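Local coordinates for scarecrow-like protein 3 (Arabidopsis thaliana, PDB 6KPB) that probably acts as a transcription factor in plant development and binds zinc-finger proteins of the IDD family, among them JACKDAW, at residues Leu138-Glu141 with Leu146-Ser149; Arg446-Gln449 with Gly455-Ile458; Arg215-Ala220 with Ile225-Asn230. All blocks are in the same frame, centred on the assembly; numbering follows the deposited sequence.

In the fold
Contacts 1 and 2 lie side by side, their centres 13 Å apart, and they touch directly: Lys-147 CB meets Leu-447 CD2 at 3.6 Å, and Val-148 CG1 meets Ile-458 CD1 at 3.8 Å. Helix 145-160 thus serves both, with Lys-147 laid on Phe-140 of helix 129-142 and Val-148 turned to the SAW region. Contact 3 stands apart, in the beta-alpha-beta unit of the leucine repeat II region; its centre is 22 Å from that of contact 1 and 31 Å from that of contact 2. It is still tied to contact 2 through the shared mixed sheet, which holds both strand 227-233 and strand 456-461. The second chain of the assembly touches none of the three.

Contact 1 of 3, residues Leu138-Glu141 with Leu146-Ser149; sequences LFFE and LKVS
Lys-147 lays the end of its aliphatic chain over one face of the Phe-140 ring, with CE 4.1 Å above the ring plane and displaced toward the rim. The two side chains cross at about a right angle. Lys-147 CG comes in beside the far part of the ring, 3.9 Å from Phe-140 CE1, and a bend at the last torsion (chi4 -89°) folds NZ back to 3.9 Å from Phe-140 CE2. Lys-147 CE also sits 3.4 Å from the backbone carbonyl Phe-140 O, so the lysine touches both the ring and the carbonyl of the same residue. Phe-140 can present its ring this way because its CG lies opposite the backbone N (chi1 174°), which carries the ring across toward the second helix.

These residues join two consecutive helices, 129-142 and 145-160, at the corner where the chain turns from one into the other, inside the predicted VHIID region of the GRAS domain. Leu-146, near the start of the second helix, fits between the two phenylalanines. Its CB is 3.8 Å from Phe-140 CD1, whereas its CD1 methyl reaches Phe-139 CD2, also at 3.8 Å, the leucine crossing that side chain nearly perpendicularly. With an alanine in place of Phe-140, Leu-146 CB would probably lose its cover on this side and the lysine chain would be likely to turn more freely, having no ring to lie on.

Phe-139 is the buried partner: its ring also meets that of Phe-143, the planes about 40° apart, and it rests on Leu-396 of helix 387-406. Lys-147 NZ and Glu-141 OE1, although oppositely charged, stay 5.4 Å apart, and Glu-141 OE2 forms a salt bridge with Arg-137.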
loop_
_atom_site.group_PDB
_atom_site.type_symbol
_atom_site.label_atom_id
_atom_site.label_comp_id
_atom_site.label_asym_id
_atom_site.label_seq_id
_atom_site.Cartn_x
_atom_site.Cartn_y
_atom_site.Cartn_z
ATOM N N LEU A 138 -7.706 17.871 3.874
ATOM C CA LEU A 138 -6.499 18.615 4.221
ATOM C C LEU A 138 -6.187 19.685 3.182
ATOM O O LEU A 138 -5.843 20.820 3.534
ATOM C CB LEU A 138 -5.319 17.656 4.375
ATOM C CG LEU A 138 -5.351 16.722 5.587
ATOM C CD1 LEU A 138 -4.216 15.714 5.518
ATOM C CD2 LEU A 138 -5.280 17.525 6.878
ATOM N N PHE A 139 -6.296 19.344 1.894
ATOM C CA PHE A 139 -6.096 20.343 0.848
ATOM C C PHE A 139 -7.080 21.494 1.001
ATOM O O PHE A 139 -6.704 22.667 0.884
ATOM C CB PHE A 139 -6.235 19.691 -0.528
ATOM C CG PHE A 139 -6.027 20.640 -1.678
ATOM C CD1 PHE A 139 -4.801 21.256 -1.874
ATOM C CD2 PHE A 139 -7.050 20.898 -2.576
ATOM C CE1 PHE A 139 -4.605 22.126 -2.934
ATOM C CE2 PHE A 139 -6.860 21.766 -3.641
ATOM C CZ PHE A 139 -5.635 22.380 -3.819
ATOM N N PHE A 140 -8.343 21.176 1.291
ATOM C CA PHE A 140 -9.357 22.206 1.480
ATOM C C PHE A 140 -9.026 23.121 2.653
ATOM O O PHE A 140 -9.345 24.314 2.615
ATOM C CB PHE A 140 -10.722 21.546 1.685
ATOM C CG PHE A 140 -11.821 22.507 2.034
ATOM C CD1 PHE A 140 -12.495 23.200 1.041
ATOM C CD2 PHE A 140 -12.190 22.710 3.354
ATOM C CE1 PHE A 140 -13.510 24.083 1.359
ATOM C CE2 PHE A 140 -13.205 23.592 3.678
ATOM C CZ PHE A 140 -13.866 24.278 2.680
ATOM N N GLU A 141 -8.386 22.591 3.697
ATOM C CA GLU A 141 -8.143 23.357 4.914
ATOM C C GLU A 141 -6.747 23.957 4.994
ATOM O O GLU A 141 -6.583 25.026 5.592
ATOM C CB GLU A 141 -8.382 22.483 6.150
ATOM C CG GLU A 141 -9.780 21.891 6.223
ATOM C CD GLU A 141 -10.304 21.795 7.642
ATOM O OE1 GLU A 141 -11.232 22.558 7.984
ATOM O OE2 GLU A 141 -9.787 20.964 8.418
ATOM N N LEU A 146 -9.553 26.043 -2.808
ATOM C CA LEU A 146 -10.938 25.622 -2.986
ATOM C C LEU A 146 -11.913 26.623 -2.377
ATOM O O LEU A 146 -12.994 26.855 -2.931
ATOM C CB LEU A 146 -11.140 24.232 -2.384
ATOM C CG LEU A 146 -10.537 23.084 -3.195
ATOM C CD1 LEU A 146 -10.737 21.759 -2.484
ATOM C CD2 LEU A 146 -11.160 23.044 -4.581
ATOM N N LYS A 147 -11.554 27.224 -1.240
ATOM C CA LYS A 147 -12.428 28.219 -0.625
ATOM C C LYS A 147 -12.641 29.412 -1.550
ATOM O O LYS A 147 -13.762 29.919 -1.674
ATOM C CB LYS A 147 -11.848 28.679 0.712
ATOM C CG LYS A 147 -11.846 27.621 1.807
ATOM C CD LYS A 147 -10.998 28.079 2.986
ATOM C CE LYS A 147 -10.863 27.000 4.055
ATOM N NZ LYS A 147 -11.958 27.063 5.060
ATOM N N VAL A 148 -11.575 29.875 -2.208
ATOM C CA VAL A 148 -11.706 30.974 -3.160
ATOM C C VAL A 148 -12.534 30.537 -4.361
ATOM O O VAL A 148 -13.443 31.251 -4.803
ATOM C CB VAL A 148 -10.317 31.482 -3.587
ATOM C CG1 VAL A 148 -10.443 32.442 -4.764
ATOM C CG2 VAL A 148 -9.615 32.159 -2.421
ATOM N N SER A 149 -12.232 29.354 -4.904
ATOM C CA SER A 149 -12.999 28.822 -6.025
ATOM C C SER A 149 -14.476 28.699 -5.669
ATOM O O SER A 149 -15.345 29.177 -6.406
ATOM C CB SER A 149 -12.428 27.468 -6.449
ATOM O OG SER A 149 -13.199 26.885 -7.487
#

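Contact 2 of 3, residues Arg446-Gln449 with Gly455-Ile458; sequences RLLQ and GYRI
Leu-448 carries CG opposite its carbonyl carbon (chi1 -71°) and runs on extended to CD1 (chi2 173°), a pose that holds its two methyls toward different residues of the strand. CD2 goes mainly to Tyr-456, and CD1, the outer end of the chain, mainly to Ile-458. The CD2 methyl packs closely on the first side-chain carbon, 3.4 Å from Tyr-456 CB, and lies 4.0 Å from Tyr-456 CG; the leucine and tyrosine side chains cross at about a right angle. On the other branch, Leu-448 CD1 approaches Ile-458 CG1 at 3.5 Å and Ile-458 CD1 at 3.7 Å. Between them the same methyl comes 4.0 Å from Arg-457 C, so the leucine spans three consecutive residues by straddling the backbone of the middle one.

Arg-457 itself starts off in the other direction, as expected for an alternating strand, and only the residues before and after it send side chains to the helix. Tyr-456 meets the leucine chiefly with its CB, and with CG at the base of the ring. The rest of the ring leads away to stand edge-to-face with Trp-469 and to touch Phe-143 and Pro-144, the latter also reached by Leu-448. Ile-458 also touches Met-441 and Ala-444, earlier in the same helix as the leucine. No hydrogen bond links the two segments, and the side-chain contacts are apolar.

Strand 456-461 pairs antiparallel with strand 464-469, and backbone hydrogen bonds join Gly-455 with Gln-470 and Arg-457 with Cys-468. Helix 438-448, packed after a short loop on the first strand of this beta hairpin, belongs to the predicted SAW region of the GRAS domain.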
loop_
_atom_site.group_PDB
_atom_site.type_symbol
_atom_site.label_atom_id
_atom_site.label_comp_id
_atom_site.label_asym_id
_atom_site.label_seq_id
_atom_site.Cartn_x
_atom_site.Cartn_y
_atom_site.Cartn_z
ATOM N N ARG A 446 -10.287 39.262 0.612
ATOM C CA ARG A 446 -10.429 39.308 2.065
ATOM C C ARG A 446 -10.277 37.926 2.683
ATOM O O ARG A 446 -9.741 37.795 3.788
ATOM C CB ARG A 446 -11.782 39.907 2.442
ATOM C CG ARG A 446 -11.855 41.416 2.306
ATOM C CD ARG A 446 -13.295 41.902 2.312
ATOM N NE ARG A 446 -13.376 43.358 2.381
ATOM C CZ ARG A 446 -14.457 44.062 2.061
ATOM N NH1 ARG A 446 -15.551 43.445 1.636
ATOM N NH2 ARG A 446 -14.441 45.386 2.156
ATOM N N LEU A 447 -10.749 36.889 1.989
ATOM C CA LEU A 447 -10.522 35.524 2.446
ATOM C C LEU A 447 -9.032 35.234 2.578
ATOM O O LEU A 447 -8.605 34.557 3.520
ATOM C CB LEU A 447 -11.174 34.537 1.480
ATOM C CG LEU A 447 -11.705 33.211 2.020
ATOM C CD1 LEU A 447 -12.943 33.451 2.865
ATOM C CD2 LEU A 447 -12.019 32.273 0.869
ATOM N N LEU A 448 -8.221 35.749 1.649
ATOM C CA LEU A 448 -6.779 35.535 1.712
ATOM C C LEU A 448 -6.131 36.270 2.878
ATOM O O LEU A 448 -4.988 35.958 3.232
ATOM C CB LEU A 448 -6.125 35.965 0.399
ATOM C CG LEU A 448 -6.371 35.083 -0.824
ATOM C CD1 LEU A 448 -5.798 35.721 -2.072
ATOM C CD2 LEU A 448 -5.754 33.721 -0.602
ATOM N N GLN A 449 -6.823 37.238 3.474
ATOM C CA GLN A 449 -6.351 37.883 4.691
ATOM C C GLN A 449 -6.581 37.026 5.927
ATOM O O GLN A 449 -6.345 37.494 7.046
ATOM C CB GLN A 449 -7.029 39.246 4.868
ATOM N N GLY A 455 0.808 35.660 1.591
ATOM C CA GLY A 455 1.628 35.219 0.491
ATOM C C GLY A 455 0.839 34.920 -0.766
ATOM O O GLY A 455 1.392 34.998 -1.870
ATOM N N TYR A 456 -0.439 34.584 -0.624
ATOM C CA TYR A 456 -1.300 34.372 -1.774
ATOM C C TYR A 456 -1.782 35.701 -2.338
ATOM O O TYR A 456 -1.898 36.701 -1.624
ATOM C CB TYR A 456 -2.503 33.507 -1.402
ATOM C CG TYR A 456 -2.164 32.057 -1.160
ATOM C CD1 TYR A 456 -2.101 31.155 -2.214
ATOM C CD2 TYR A 456 -1.913 31.588 0.121
ATOM C CE1 TYR A 456 -1.794 29.829 -1.999
ATOM C CE2 TYR A 456 -1.604 30.263 0.346
ATOM C CZ TYR A 456 -1.545 29.389 -0.716
ATOM O OH TYR A 456 -1.240 28.069 -0.494
ATOM N N ARG A 457 -2.064 35.700 -3.636
ATOM C CA ARG A 457 -2.580 36.868 -4.330
ATOM C C ARG A 457 -3.597 36.410 -5.363
ATOM O O ARG A 457 -3.518 35.293 -5.880
ATOM C CB ARG A 457 -1.459 37.664 -5.008
ATOM C CG ARG A 457 -0.559 38.425 -4.051
ATOM C CD ARG A 457 0.832 38.608 -4.634
ATOM N NE ARG A 457 0.798 38.772 -6.084
ATOM C CZ ARG A 457 0.569 39.925 -6.702
ATOM N NH1 ARG A 457 0.345 41.025 -5.995
ATOM N NH2 ARG A 457 0.558 39.978 -8.027
ATOM N N ILE A 458 -4.558 37.281 -5.655
ATOM C CA ILE A 458 -5.557 37.037 -6.687
ATOM C C ILE A 458 -5.412 38.123 -7.741
ATOM O O ILE A 458 -5.541 39.315 -7.434
ATOM C CB ILE A 458 -6.983 37.009 -6.119
ATOM C CG1 ILE A 458 -7.173 35.778 -5.238
ATOM C CG2 ILE A 458 -7.998 36.997 -7.245
ATOM C CD1 ILE A 458 -8.509 35.727 -4.551
#

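Contact 3 of 3, residues Arg215-Ala220 with Ile225-Asn230; sequences RLIEEA and IPFQFN
Helix 215-220 and strand 227-230 run almost exactly antiparallel, at 175° with their axes 8.9 Å apart, and the turn between them is tied by a nearly straight hydrogen bond of 3.1 Å from Ile-225 N to Ala-220 O. They form the second half of a beta-alpha-beta unit, strand 196-203, helix 206-223, strand 227-233, consistent with the Rossmann-like relationship of the GRAS family.

Phe-227 reaches from the strand to the helix and touches Leu-216, Ile-217 and Ala-220. Its CG lies opposite the backbone N (chi1 165°), which lays the ring along the helix: Ala-220 CB sits 3.6 Å from Phe-227 CB at the root, and Leu-216 CB meets the far end at Phe-227 CZ, 3.7 Å away. Ile-217 comes in from the exposed flank, the two side chains crossing at about a right angle, with CG1 4.0 Å from Phe-227 CE2. Within the sheet, Phe-227 also touches Leu-197 and Ile-199 of the parallel neighbour strand 196-203, and Leu-216 reaches Leu-181 of helix 178-189. Two residues along the strand, Phe-229 is met by the outer methyl of that leucine, Leu-216 CD1, at 4.0 Å from Phe-229 CD2.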
loop_
_atom_site.group_PDB
_atom_site.type_symbol
_atom_site.label_atom_id
_atom_site.label_comp_id
_atom_site.label_asym_id
_atom_site.label_seq_id
_atom_site.Cartn_x
_atom_site.Cartn_y
_atom_site.Cartn_z
ATOM N N ARG A 215 -25.057 15.057 4.177
ATOM C CA ARG A 215 -24.810 16.382 4.733
ATOM C C ARG A 215 -25.686 17.436 4.069
ATOM O O ARG A 215 -26.160 18.355 4.737
ATOM C CB ARG A 215 -23.334 16.758 4.582
ATOM C CG ARG A 215 -22.871 17.851 5.531
ATOM C CD ARG A 215 -21.694 17.386 6.374
ATOM N NE ARG A 215 -20.860 18.501 6.811
ATOM C CZ ARG A 215 -19.746 18.886 6.197
ATOM N NH1 ARG A 215 -19.327 18.244 5.115
ATOM N NH2 ARG A 215 -19.049 19.912 6.666
ATOM N N LEU A 216 -25.910 17.315 2.759
ATOM C CA LEU A 216 -26.712 18.312 2.056
ATOM C C LEU A 216 -28.186 18.206 2.430
ATOM O O LEU A 216 -28.847 19.225 2.662
ATOM C CB LEU A 216 -26.523 18.172 0.547
ATOM C CG LEU A 216 -25.119 18.472 0.014
ATOM C CD1 LEU A 216 -25.120 18.534 -1.506
ATOM C CD2 LEU A 216 -24.569 19.761 0.608
ATOM N N ILE A 217 -28.723 16.983 2.492
ATOM C CA ILE A 217 -30.120 16.811 2.885
ATOM C C ILE A 217 -30.328 17.275 4.319
ATOM O O ILE A 217 -31.348 17.895 4.647
ATOM C CB ILE A 217 -30.559 15.345 2.698
ATOM C CG1 ILE A 217 -30.479 14.938 1.227
ATOM C CG2 ILE A 217 -31.973 15.133 3.222
ATOM C CD1 ILE A 217 -30.918 13.509 0.970
ATOM N N GLU A 218 -29.361 16.990 5.196
ATOM C CA GLU A 218 -29.478 17.398 6.592
ATOM C C GLU A 218 -29.536 18.914 6.723
ATOM O O GLU A 218 -30.325 19.447 7.512
ATOM C CB GLU A 218 -28.309 16.834 7.399
ATOM C CG GLU A 218 -28.429 17.032 8.899
ATOM C CD GLU A 218 -27.177 16.608 9.639
ATOM O OE1 GLU A 218 -26.072 16.789 9.085
ATOM O OE2 GLU A 218 -27.295 16.089 10.769
ATOM N N GLU A 219 -28.709 19.627 5.956
ATOM C CA GLU A 219 -28.714 21.085 6.032
ATOM C C GLU A 219 -29.957 21.668 5.372
ATOM O O GLU A 219 -30.563 22.607 5.900
ATOM C CB GLU A 219 -27.448 21.650 5.390
ATOM C CG GLU A 219 -27.272 23.153 5.567
ATOM C CD GLU A 219 -27.007 23.555 7.009
ATOM O OE1 GLU A 219 -26.614 22.685 7.815
ATOM O OE2 GLU A 219 -27.189 24.747 7.338
ATOM N N ALA A 220 -30.354 21.119 4.221
ATOM C CA ALA A 220 -31.541 21.618 3.534
ATOM C C ALA A 220 -32.797 21.395 4.368
ATOM O O ALA A 220 -33.708 22.232 4.365
ATOM C CB ALA A 220 -31.675 20.951 2.168
ATOM N N ILE A 225 -35.526 24.195 2.833
ATOM C CA ILE A 225 -35.368 24.424 1.399
ATOM C C ILE A 225 -35.841 23.176 0.666
ATOM O O ILE A 225 -35.374 22.074 0.981
ATOM C CB ILE A 225 -33.907 24.745 1.024
ATOM C CG1 ILE A 225 -33.579 26.213 1.320
ATOM C CG2 ILE A 225 -33.636 24.413 -0.435
ATOM C CD1 ILE A 225 -32.214 26.650 0.824
ATOM N N PRO A 226 -36.763 23.293 -0.297
ATOM C CA PRO A 226 -37.084 22.139 -1.147
ATOM C C PRO A 226 -35.867 21.750 -1.970
ATOM O O PRO A 226 -35.428 22.508 -2.840
ATOM C CB PRO A 226 -38.235 22.647 -2.021
ATOM C CG PRO A 226 -38.069 24.136 -2.034
ATOM C CD PRO A 226 -37.504 24.503 -0.692
ATOM N N PHE A 227 -35.302 20.580 -1.690
ATOM C CA PHE A 227 -33.998 20.225 -2.225
ATOM C C PHE A 227 -33.981 18.758 -2.620
ATOM O O PHE A 227 -34.564 17.913 -1.935
ATOM C CB PHE A 227 -32.896 20.525 -1.198
ATOM C CG PHE A 227 -31.573 19.884 -1.510
ATOM C CD1 PHE A 227 -30.751 20.401 -2.498
ATOM C CD2 PHE A 227 -31.141 18.778 -0.796
ATOM C CE1 PHE A 227 -29.529 19.816 -2.778
ATOM C CE2 PHE A 227 -29.922 18.189 -1.071
ATOM C CZ PHE A 227 -29.114 18.709 -2.063
ATOM N N GLN A 228 -33.314 18.464 -3.732
ATOM C CA GLN A 228 -33.171 17.099 -4.216
ATOM C C GLN A 228 -31.727 16.875 -4.632
ATOM O O GLN A 228 -31.134 17.715 -5.318
ATOM C CB GLN A 228 -34.118 16.819 -5.388
ATOM C CG GLN A 228 -34.136 15.368 -5.843
ATOM C CD GLN A 228 -35.233 15.092 -6.851
ATOM O OE1 GLN A 228 -35.968 15.998 -7.248
ATOM N NE2 GLN A 228 -35.354 13.838 -7.268
ATOM N N PHE A 229 -31.161 15.752 -4.203
ATOM C CA PHE A 229 -29.813 15.350 -4.578
ATOM C C PHE A 229 -29.884 13.960 -5.188
ATOM O O PHE A 229 -30.292 13.006 -4.516
ATOM C CB PHE A 229 -28.871 15.364 -3.372
ATOM C CG PHE A 229 -27.471 14.904 -3.685
ATOM C CD1 PHE A 229 -27.132 13.564 -3.593
ATOM C CD2 PHE A 229 -26.495 15.811 -4.065
ATOM C CE1 PHE A 229 -25.851 13.135 -3.878
ATOM C CE2 PHE A 229 -25.210 15.386 -4.350
ATOM C CZ PHE A 229 -24.889 14.046 -4.255
ATOM N N ASN A 230 -29.494 13.847 -6.455
ATOM C CA ASN A 230 -29.402 12.552 -7.108
ATOM C C ASN A 230 -27.944 12.249 -7.411
ATOM O O ASN A 230 -27.303 12.989 -8.174
ATOM C CB ASN A 230 -30.246 12.508 -8.388
ATOM C CG ASN A 230 -29.904 13.619 -9.362
ATOM O OD1 ASN A 230 -29.415 14.678 -8.971
ATOM N ND2 ASN A 230 -30.169 13.381 -10.643
#